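Local coordinates for putative uncharacterized protein (Thermococcus onnurineus, PDB 3UEB), which is of unknown function, an archaeal alpha-and-beta protein of the UPF0440 (DUF3194) family in which two helices pack beside a three-stranded antiparallel sheet, at residues V80-L83 with I84-V88; A87-R90 with A91-I94; V95-K98 with L99-I102. One frame throughout, in Å; residues are numbered along the deposited sequence.

Contact 1: residues V80-L83 with I84-V88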
ATOM      1  N   VAL A  80       6.616  19.566   3.463  1.00 26.29           N
ATOM      2  CA  VAL A  80       6.428  18.128   3.328  1.00 26.02           C
ATOM      3  C   VAL A  80       6.294  17.335   4.622  1.00 25.72           C
ATOM      4  O   VAL A  80       5.391  16.509   4.740  1.00 26.23           O
ATOM      5  CB  VAL A  80       7.557  17.510   2.471  1.00 25.88           C
ATOM      6  CG1 VAL A  80       7.365  15.997   2.355  1.00 26.33           C
ATOM      7  CG2 VAL A  80       7.560  18.158   1.086  1.00 23.46           C
ATOM      8  N   ASP A  81       7.183  17.561   5.584  1.00 25.77           N
ATOM      9  CA  ASP A  81       7.092  16.831   6.845  1.00 26.47           C
ATOM     10  C   ASP A  81       5.781  17.178   7.537  1.00 26.76           C
ATOM     11  O   ASP A  81       5.121  16.313   8.116  1.00 27.53           O
ATOM     12  CB  ASP A  81       8.261  17.178   7.769  1.00 29.13           C
ATOM     13  CG  ASP A  81       9.606  16.858   7.154  1.00 29.71           C
ATOM     14  OD1 ASP A  81       9.747  15.779   6.540  1.00 32.18           O
ATOM     15  OD2 ASP A  81      10.528  17.689   7.296  1.00 33.68           O
ATOM     16  N   LYS A  82       5.404  18.447   7.459  1.00 25.57           N
ATOM     17  CA  LYS A  82       4.173  18.920   8.075  1.00 25.81           C
ATOM     18  C   LYS A  82       2.981  18.195   7.443  1.00 25.21           C
ATOM     19  O   LYS A  82       2.101  17.696   8.151  1.00 22.85           O
ATOM     20  CB  LYS A  82       4.058  20.434   7.876  1.00 29.48           C
ATOM     21  CG  LYS A  82       3.278  21.177   8.951  1.00 33.19           C
ATOM     22  CD  LYS A  82       1.791  21.157   8.675  1.00 36.48           C
ATOM     23  CE  LYS A  82       1.446  21.863   7.361  1.00 39.83           C
ATOM     24  NZ  LYS A  82       1.820  23.309   7.385  1.00 41.43           N
ATOM     25  N   LEU A  83       2.958  18.143   6.111  1.00 21.99           N
ATOM     26  CA  LEU A  83       1.884  17.464   5.396  1.00 21.15           C
ATOM     27  C   LEU A  83       1.885  15.989   5.788  1.00 18.34           C
ATOM     28  O   LEU A  83       0.839  15.416   6.075  1.00 18.48           O
ATOM     29  CB  LEU A  83       2.065  17.605   3.878  1.00 21.90           C
ATOM     30  CG  LEU A  83       1.177  16.698   3.015  1.00 20.59           C
ATOM     31  CD1 LEU A  83      -0.273  16.857   3.434  1.00 24.83           C
ATOM     32  CD2 LEU A  83       1.352  17.045   1.543  1.00 22.23           C
ATOM     33  N   ILE A  84       3.062  15.379   5.805  1.00 17.59           N
ATOM     34  CA  ILE A  84       3.162  13.976   6.188  1.00 20.27           C
ATOM     35  C   ILE A  84       2.626  13.812   7.609  1.00 20.57           C
ATOM     36  O   ILE A  84       1.869  12.880   7.880  1.00 20.25           O
ATOM     37  CB  ILE A  84       4.626  13.455   6.122  1.00 19.09           C
ATOM     38  CG1 ILE A  84       5.100  13.406   4.671  1.00 16.42           C
ATOM     39  CG2 ILE A  84       4.711  12.052   6.718  1.00 19.44           C
ATOM     40  CD1 ILE A  84       6.506  12.831   4.519  1.00 17.39           C
ATOM     41  N   ASP A  85       3.003  14.722   8.508  1.00 22.24           N
ATOM     42  CA  ASP A  85       2.534  14.660   9.897  1.00 24.76           C
ATOM     43  C   ASP A  85       1.021  14.668   9.977  1.00 23.26           C
ATOM     44  O   ASP A  85       0.429  13.871  10.698  1.00 20.57           O
ATOM     45  CB  ASP A  85       3.071  15.830  10.721  1.00 29.40           C
ATOM     46  CG  ASP A  85       4.555  15.722  10.982  1.00 35.61           C
ATOM     47  OD1 ASP A  85       5.025  14.606  11.300  1.00 38.76           O
ATOM     48  OD2 ASP A  85       5.250  16.756  10.880  1.00 38.15           O
ATOM     49  N   GLU A  86       0.399  15.586   9.243  1.00 23.00           N
ATOM     50  CA  GLU A  86      -1.054  15.685   9.219  1.00 22.55           C
ATOM     51  C   GLU A  86      -1.695  14.419   8.650  1.00 22.67           C
ATOM     52  O   GLU A  86      -2.697  13.932   9.175  1.00 21.58           O
ATOM     53  CB  GLU A  86      -1.475  16.896   8.388  1.00 26.47           C
ATOM     54  CG  GLU A  86      -1.574  18.177   9.187  1.00 31.07           C
ATOM     55  CD  GLU A  86      -1.555  19.410   8.309  1.00 35.67           C
ATOM     56  OE1 GLU A  86      -2.273  19.434   7.283  1.00 38.12           O
ATOM     57  OE2 GLU A  86      -0.821  20.358   8.652  1.00 35.59           O
ATOM     58  N   ALA A  87      -1.116  13.891   7.572  1.00 21.45           N
ATOM     59  CA  ALA A  87      -1.642  12.679   6.953  1.00 22.55           C
ATOM     60  C   ALA A  87      -1.628  11.528   7.948  1.00 21.81           C
ATOM     61  O   ALA A  87      -2.601  10.781   8.053  1.00 22.77           O
ATOM     62  CB  ALA A  87      -0.814  12.307   5.727  1.00 22.12           C
ATOM     63  N   VAL A  88      -0.517  11.395   8.669  1.00 21.55           N
ATOM     64  CA  VAL A  88      -0.338  10.338   9.662  1.00 22.30           C
ATOM     65  C   VAL A  88      -1.314  10.480  10.835  1.00 23.87           C
ATOM     66  O   VAL A  88      -1.956   9.507  11.232  1.00 24.17           O
ATOM     67  CB  VAL A  88       1.128  10.328  10.186  1.00 22.94           C
ATOM     68  CG1 VAL A  88       1.289   9.358  11.377  1.00 21.32           C
ATOM     69  CG2 VAL A  88       2.058   9.924   9.057  1.00 21.73           C
TER
HETATM   70  O   HOH W   1       6.775  14.080   9.503  1.00 31.62           O
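Four backbone hydrogen bonds join 80-83 to 84-88, each running from an N-H to the carbonyl four residues back. Ile84 N reaches Val80 O at 2.8 Å and Asp85 N reaches Asp81 O at 2.7 Å, followed by Glu86 N to Lys82 O and Ala87 N to Leu83 O. The apolar contact is made by Val80 and Ile84: CG1 of Val80 meets CD1 of Ile84 at 3.9 Å. Ile84 turns CG1 anti to its carbonyl carbon (chi1 -68°), which lays that branch beside Val80 O and brings CD1 to CG1 of Val80. Leu70 of strand 63-71 touches both residues. The polar contact centres on Asp81 O, which takes a second hydrogen bond from a water at 3.1 Å; the same water donates to Asp85 OD1 at 2.6 Å, bridging main chain and carboxylate one turn apart. Asp85 OD1 is also salt-bridged to Arg9 of strand 6-14. Lys82 and Glu86 carry opposite charges on one flank, but the position of Glu86 OE2 is doubtful; its OE1 is hydrogen-bonded to Tyr37 OH of helix 20-41, and Leu83 and Ala87 touch Tyr37. The whole is the opening of an amphipathic alpha-helix, its apolar side laid against sheet and helix 20-41.

Contact 2: residues A87-R90 with A91-I94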
ATOM      1  N   ALA A  87      -1.116  13.891   7.572  1.00 21.45           N
ATOM      2  CA  ALA A  87      -1.642  12.679   6.953  1.00 22.55           C
ATOM      3  C   ALA A  87      -1.628  11.528   7.948  1.00 21.81           C
ATOM      4  O   ALA A  87      -2.601  10.781   8.053  1.00 22.77           O
ATOM      5  CB  ALA A  87      -0.814  12.307   5.727  1.00 22.12           C
ATOM      6  N   VAL A  88      -0.517  11.395   8.669  1.00 21.55           N
ATOM      7  CA  VAL A  88      -0.338  10.338   9.662  1.00 22.30           C
ATOM      8  C   VAL A  88      -1.314  10.480  10.835  1.00 23.87           C
ATOM      9  O   VAL A  88      -1.956   9.507  11.232  1.00 24.17           O
ATOM     10  CB  VAL A  88       1.128  10.328  10.186  1.00 22.94           C
ATOM     11  CG1 VAL A  88       1.289   9.358  11.377  1.00 21.32           C
ATOM     12  CG2 VAL A  88       2.058   9.924   9.057  1.00 21.73           C
ATOM     13  N   GLU A  89      -1.424  11.681  11.392  1.00 25.51           N
ATOM     14  CA  GLU A  89      -2.350  11.898  12.503  1.00 26.50           C
ATOM     15  C   GLU A  89      -3.773  11.541  12.059  1.00 25.28           C
ATOM     16  O   GLU A  89      -4.524  10.917  12.805  1.00 24.58           O
ATOM     17  CB  GLU A  89      -2.282  13.353  12.984  1.00 28.02           C
ATOM     18  CG  GLU A  89      -0.992  13.689  13.742  1.00 33.58           C
ATOM     19  CD  GLU A  89      -0.850  12.916  15.053  1.00 36.01           C
ATOM     20  OE1 GLU A  89       0.244  12.353  15.300  1.00 36.97           O
ATOM     21  OE2 GLU A  89      -1.825  12.875  15.838  1.00 35.65           O
ATOM     22  N   ARG A  90      -4.138  11.932  10.841  1.00 25.18           N
ATOM     23  CA  ARG A  90      -5.465  11.613  10.321  1.00 25.88           C
ATOM     24  C   ARG A  90      -5.634  10.099  10.293  1.00 24.01           C
ATOM     25  O   ARG A  90      -6.698   9.585  10.627  1.00 24.19           O
ATOM     26  CB  ARG A  90      -5.648  12.169   8.904  1.00 28.37           C
ATOM     27  CG  ARG A  90      -6.994  11.821   8.275  1.00 32.13           C
ATOM     28  CD  ARG A  90      -8.144  12.362   9.117  1.00 37.00           C
ATOM     29  NE  ARG A  90      -8.112  13.819   9.203  1.00 41.63           N
ATOM     30  CZ  ARG A  90      -8.483  14.636   8.219  1.00 43.59           C
ATOM     31  NH1 ARG A  90      -8.919  14.136   7.069  1.00 44.67           N
ATOM     32  NH2 ARG A  90      -8.413  15.954   8.382  1.00 43.02           N
ATOM     33  N   ALA A  91      -4.576   9.394   9.893  1.00 22.38           N
ATOM     34  CA  ALA A  91      -4.603   7.938   9.828  1.00 22.58           C
ATOM     35  C   ALA A  91      -4.900   7.349  11.212  1.00 22.28           C
ATOM     36  O   ALA A  91      -5.792   6.529  11.350  1.00 21.87           O
ATOM     37  CB  ALA A  91      -3.277   7.411   9.296  1.00 22.57           C
ATOM     38  N   TYR A  92      -4.157   7.772  12.231  1.00 21.35           N
ATOM     39  CA  TYR A  92      -4.390   7.285  13.599  1.00 22.82           C
ATOM     40  C   TYR A  92      -5.855   7.476  14.005  1.00 24.18           C
ATOM     41  O   TYR A  92      -6.494   6.561  14.531  1.00 23.26           O
ATOM     42  CB  TYR A  92      -3.515   8.054  14.595  1.00 20.40           C
ATOM     43  CG  TYR A  92      -2.029   7.821  14.454  1.00 17.83           C
ATOM     44  CD1 TYR A  92      -1.123   8.839  14.733  1.00 18.20           C
ATOM     45  CD2 TYR A  92      -1.526   6.585  14.063  1.00 19.85           C
ATOM     46  CE1 TYR A  92       0.253   8.636  14.626  1.00 18.31           C
ATOM     47  CE2 TYR A  92      -0.148   6.368  13.951  1.00 20.54           C
ATOM     48  CZ  TYR A  92       0.731   7.402  14.233  1.00 19.61           C
ATOM     49  OH  TYR A  92       2.085   7.207  14.105  1.00 20.85           O
ATOM     50  N   GLU A  93      -6.371   8.679  13.765  1.00 24.96           N
ATOM     51  CA  GLU A  93      -7.748   9.018  14.104  1.00 25.91           C
ATOM     52  C   GLU A  93      -8.753   8.094  13.433  1.00 24.53           C
ATOM     53  O   GLU A  93      -9.728   7.654  14.048  1.00 21.94           O
ATOM     54  CB  GLU A  93      -8.060  10.456  13.687  1.00 28.92           C
ATOM     55  CG  GLU A  93      -9.402  10.946  14.199  1.00 36.92           C
ATOM     56  CD  GLU A  93      -9.934  12.149  13.435  1.00 42.73           C
ATOM     57  OE1 GLU A  93     -10.871  12.800  13.951  1.00 44.78           O
ATOM     58  OE2 GLU A  93      -9.431  12.441  12.323  1.00 45.66           O
ATOM     59  N   ILE A  94      -8.517   7.810  12.161  1.00 24.53           N
ATOM     60  CA  ILE A  94      -9.415   6.955  11.407  1.00 24.00           C
ATOM     61  C   ILE A  94      -9.233   5.509  11.837  1.00 24.75           C
ATOM     62  O   ILE A  94     -10.211   4.769  11.966  1.00 25.98           O
ATOM     63  CB  ILE A  94      -9.174   7.140   9.891  1.00 25.33           C
ATOM     64  CG1 ILE A  94      -9.648   8.542   9.488  1.00 25.82           C
ATOM     65  CG2 ILE A  94      -9.896   6.068   9.092  1.00 25.26           C
ATOM     66  CD1 ILE A  94      -9.202   8.981   8.124  1.00 30.00           C
TER
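The middle of the amphipathic helix 80-104 provides this contact, where one flank meets strand 6-14 and another meets helix 20-41. Tyr92 lies alongside Val88, the two side chains pointing the same way: CG1 of Val88 is 3.5 Å from CE1 of Tyr92 and equally near CZ. With chi1 at -66°, the ring folds back along the helix, and Val88 O stands 3.6 Å above one ring face, offset toward the rim. That carbonyl also accepts the hydrogen bond from Tyr92 N at 3.0 Å. Glu89 comes to the ring edge, in its plane, with OE1 3.8 Å from CE1 of Tyr92 and the carboxylate turned 78° from the ring. Ile11 and Ile13 of strand 6-14 also touch Tyr92, and Ile11 touches Val88. An alanine in place of Tyr92 is likely to leave CG1 of Val88 and these isoleucines without their aromatic neighbour and open a gap beside the strand. On the other flank Arg90 bends twice along its chain, bringing its aliphatic part across Ile94: CG of Arg90 is 3.6 Å from CD1 of Ile94. Thr33 of helix 20-41 touches both. Farther out, Arg90 NE and Glu93 OE2 form a long salt bridge at 3.7 Å, while OE1 of Glu93 pairs with Arg97. Glu93 thus lies between two arginines, so its charge is probably balanced by both, with the looser share falling to Arg90, whose CG and CD pack against CD1 of Ile94.

Contact 3: residues V95-K98 with L99-I102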
ATOM      1  N   VAL A  95      -7.992   5.106  12.094  1.00 22.30           N
ATOM      2  CA  VAL A  95      -7.749   3.740  12.528  1.00 22.06           C
ATOM      3  C   VAL A  95      -8.400   3.506  13.897  1.00 21.77           C
ATOM      4  O   VAL A  95      -9.061   2.487  14.109  1.00 19.58           O
ATOM      5  CB  VAL A  95      -6.233   3.423  12.610  1.00 22.60           C
ATOM      6  CG1 VAL A  95      -6.015   2.105  13.336  1.00 18.84           C
ATOM      7  CG2 VAL A  95      -5.645   3.322  11.205  1.00 23.26           C
ATOM      8  N   GLU A  96      -8.228   4.458  14.812  1.00 21.25           N
ATOM      9  CA  GLU A  96      -8.799   4.333  16.150  1.00 23.68           C
ATOM     10  C   GLU A  96     -10.317   4.212  16.106  1.00 25.19           C
ATOM     11  O   GLU A  96     -10.898   3.468  16.893  1.00 25.00           O
ATOM     12  CB  GLU A  96      -8.386   5.519  17.033  1.00 24.18           C
ATOM     13  CG  GLU A  96      -8.720   5.354  18.519  1.00 25.42           C
ATOM     14  CD  GLU A  96      -8.173   4.061  19.118  1.00 27.30           C
ATOM     15  OE1 GLU A  96      -7.117   3.580  18.650  1.00 25.43           O
ATOM     16  OE2 GLU A  96      -8.791   3.531  20.069  1.00 27.68           O
ATOM     17  N   ARG A  97     -10.964   4.932  15.193  1.00 27.00           N
ATOM     18  CA  ARG A  97     -12.418   4.845  15.081  1.00 29.68           C
ATOM     19  C   ARG A  97     -12.820   3.455  14.620  1.00 29.60           C
ATOM     20  O   ARG A  97     -13.813   2.893  15.084  1.00 30.53           O
ATOM     21  CB  ARG A  97     -12.951   5.876  14.091  1.00 32.62           C
ATOM     22  CG  ARG A  97     -12.898   7.296  14.607  1.00 36.03           C
ATOM     23  CD  ARG A  97     -13.537   8.241  13.620  1.00 39.73           C
ATOM     24  NE  ARG A  97     -13.286   9.633  13.972  1.00 43.20           N
ATOM     25  CZ  ARG A  97     -13.524  10.656  13.159  1.00 45.10           C
ATOM     26  NH1 ARG A  97     -14.023  10.434  11.947  1.00 44.48           N
ATOM     27  NH2 ARG A  97     -13.250  11.895  13.551  1.00 44.91           N
ATOM     28  N   LYS A  98     -12.034   2.907  13.703  1.00 29.17           N
ATOM     29  CA  LYS A  98     -12.280   1.580  13.165  1.00 26.33           C
ATOM     30  C   LYS A  98     -12.102   0.536  14.263  1.00 24.76           C
ATOM     31  O   LYS A  98     -12.881  -0.411  14.364  1.00 22.72           O
ATOM     32  CB  LYS A  98     -11.297   1.290  12.032  1.00 28.96           C
ATOM     33  CG  LYS A  98     -11.932   0.708  10.793  1.00 33.44           C
ATOM     34  CD  LYS A  98     -12.704  -0.565  11.077  1.00 36.51           C
ATOM     35  CE  LYS A  98     -13.448  -0.998   9.827  1.00 37.88           C
ATOM     36  NZ  LYS A  98     -14.215   0.153   9.262  1.00 40.62           N
ATOM     37  N   LEU A  99     -11.062   0.707  15.075  1.00 22.71           N
ATOM     38  CA  LEU A  99     -10.793  -0.232  16.160  1.00 22.75           C
ATOM     39  C   LEU A  99     -11.981  -0.263  17.127  1.00 22.96           C
ATOM     40  O   LEU A  99     -12.450  -1.334  17.504  1.00 22.41           O
ATOM     41  CB  LEU A  99      -9.502   0.151  16.910  1.00 17.71           C
ATOM     42  CG  LEU A  99      -8.202   0.236  16.092  1.00 17.51           C
ATOM     43  CD1 LEU A  99      -7.002   0.433  17.023  1.00 16.28           C
ATOM     44  CD2 LEU A  99      -8.015  -1.035  15.287  1.00 18.02           C
ATOM     45  N   ARG A 100     -12.467   0.909  17.520  1.00 24.91           N
ATOM     46  CA  ARG A 100     -13.604   0.972  18.423  1.00 27.83           C
ATOM     47  C   ARG A 100     -14.820   0.350  17.749  1.00 30.30           C
ATOM     48  O   ARG A 100     -15.601  -0.351  18.390  1.00 29.79           O
ATOM     49  CB  ARG A 100     -13.908   2.420  18.822  1.00 27.89           C
ATOM     50  CG  ARG A 100     -13.140   2.889  20.059  1.00 30.70           C
ATOM     51  CD  ARG A 100     -13.803   4.108  20.690  1.00 32.56           C
ATOM     52  NE  ARG A 100     -13.666   5.308  19.867  1.00 32.62           N
ATOM     53  CZ  ARG A 100     -12.545   6.011  19.756  1.00 32.18           C
ATOM     54  NH1 ARG A 100     -11.457   5.638  20.421  1.00 31.97           N
ATOM     55  NH2 ARG A 100     -12.513   7.091  18.985  1.00 32.59           N
ATOM     56  N   GLU A 101     -14.972   0.601  16.452  1.00 30.98           N
ATOM     57  CA  GLU A 101     -16.094   0.049  15.705  1.00 33.18           C
ATOM     58  C   GLU A 101     -16.032  -1.470  15.753  1.00 33.79           C
ATOM     59  O   GLU A 101     -17.022  -2.139  16.045  1.00 35.06           O
ATOM     60  CB  GLU A 101     -16.048   0.504  14.247  1.00 34.44           C
ATOM     61  CG  GLU A 101     -17.215   0.004  13.416  1.00 35.55           C
ATOM     62  CD  GLU A 101     -16.981   0.164  11.929  1.00 37.55           C
ATOM     63  OE1 GLU A 101     -16.697   1.300  11.492  1.00 39.28           O
ATOM     64  OE2 GLU A 101     -17.079  -0.844  11.196  1.00 35.42           O
ATOM     65  N   ILE A 102     -14.854  -2.010  15.467  1.00 33.71           N
ATOM     66  CA  ILE A 102     -14.665  -3.447  15.472  1.00 34.72           C
ATOM     67  C   ILE A 102     -14.936  -4.016  16.862  1.00 37.38           C
ATOM     68  O   ILE A 102     -15.703  -4.974  17.017  1.00 37.41           O
ATOM     69  CB  ILE A 102     -13.237  -3.806  15.030  1.00 32.98           C
ATOM     70  CG1 ILE A 102     -13.051  -3.422  13.554  1.00 32.61           C
ATOM     71  CG2 ILE A 102     -12.974  -5.286  15.258  1.00 30.69           C
ATOM     72  CD1 ILE A 102     -11.659  -3.677  13.015  1.00 29.88           C
TER
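Regular alpha-helical bonding links 95-98 to 99-102, with Leu99, Arg100, Glu101 and Ile102 each giving an N-H to the carbonyl four residues earlier; Ile102 N lies 2.8 Å from Lys98 O. On the apolar side, CG1 of Val95 meets CG of Leu99 at 4.0 Å. Leu99 also brings CD1 to within 3.5 Å of Glu96 OE1, the two side chains crossing at about a right angle. Glu96 sends its other oxygen to Arg100: OE2 and NH1 form a salt bridge of 3.4 Å, with carboxylate and guanidinium planes 49° apart. Arg100 bends at chi3 (-70°), folding its head back so that Glu96 O sits over the centre of one guanidinium face. Within these segments Lys98 serves two partners. Its CD packs 3.8 Å from CG1 of Ile102, while NZ makes a salt bridge to Glu101 OE1 at 3.5 Å, with OE2 almost as close. Helix 20-41 borders this side, Ile26 touching Val95, Glu25 and Leu29 touching Lys98 and Gln22 touching Ile102. The bridges Glu96-Arg100 and Lys98-Glu101 probably offset charge locally along the helix surface, the carbon chain of Lys98 packing on Ile102 while its end pairs with Glu101.

How the contacts relate
From the N terminus, strand 6-14, helix 20-41 and strands 49-56 and 63-71 come first; all three contacts then follow along helix 80-104. Each joins adjoining segments of this helix, so none closes a long loop and none crosses another. Contact 1 runs into contact 2, sharing Ala87 and Val88, and contact 3 begins where contact 2 ends; the centres of contacts 1 and 3 lie about 22 Å apart. The surroundings change along the way. Contact 1 faces strands 6-14 and 63-71 and helix 20-41, contact 2 touches strand 6-14 on one flank and helix 20-41 on another, and contact 3 has helix 20-41 and the leucines Leu15 and Leu18. A salt bridge from Glu93 to Arg97 spans the seam between contacts 2 and 3.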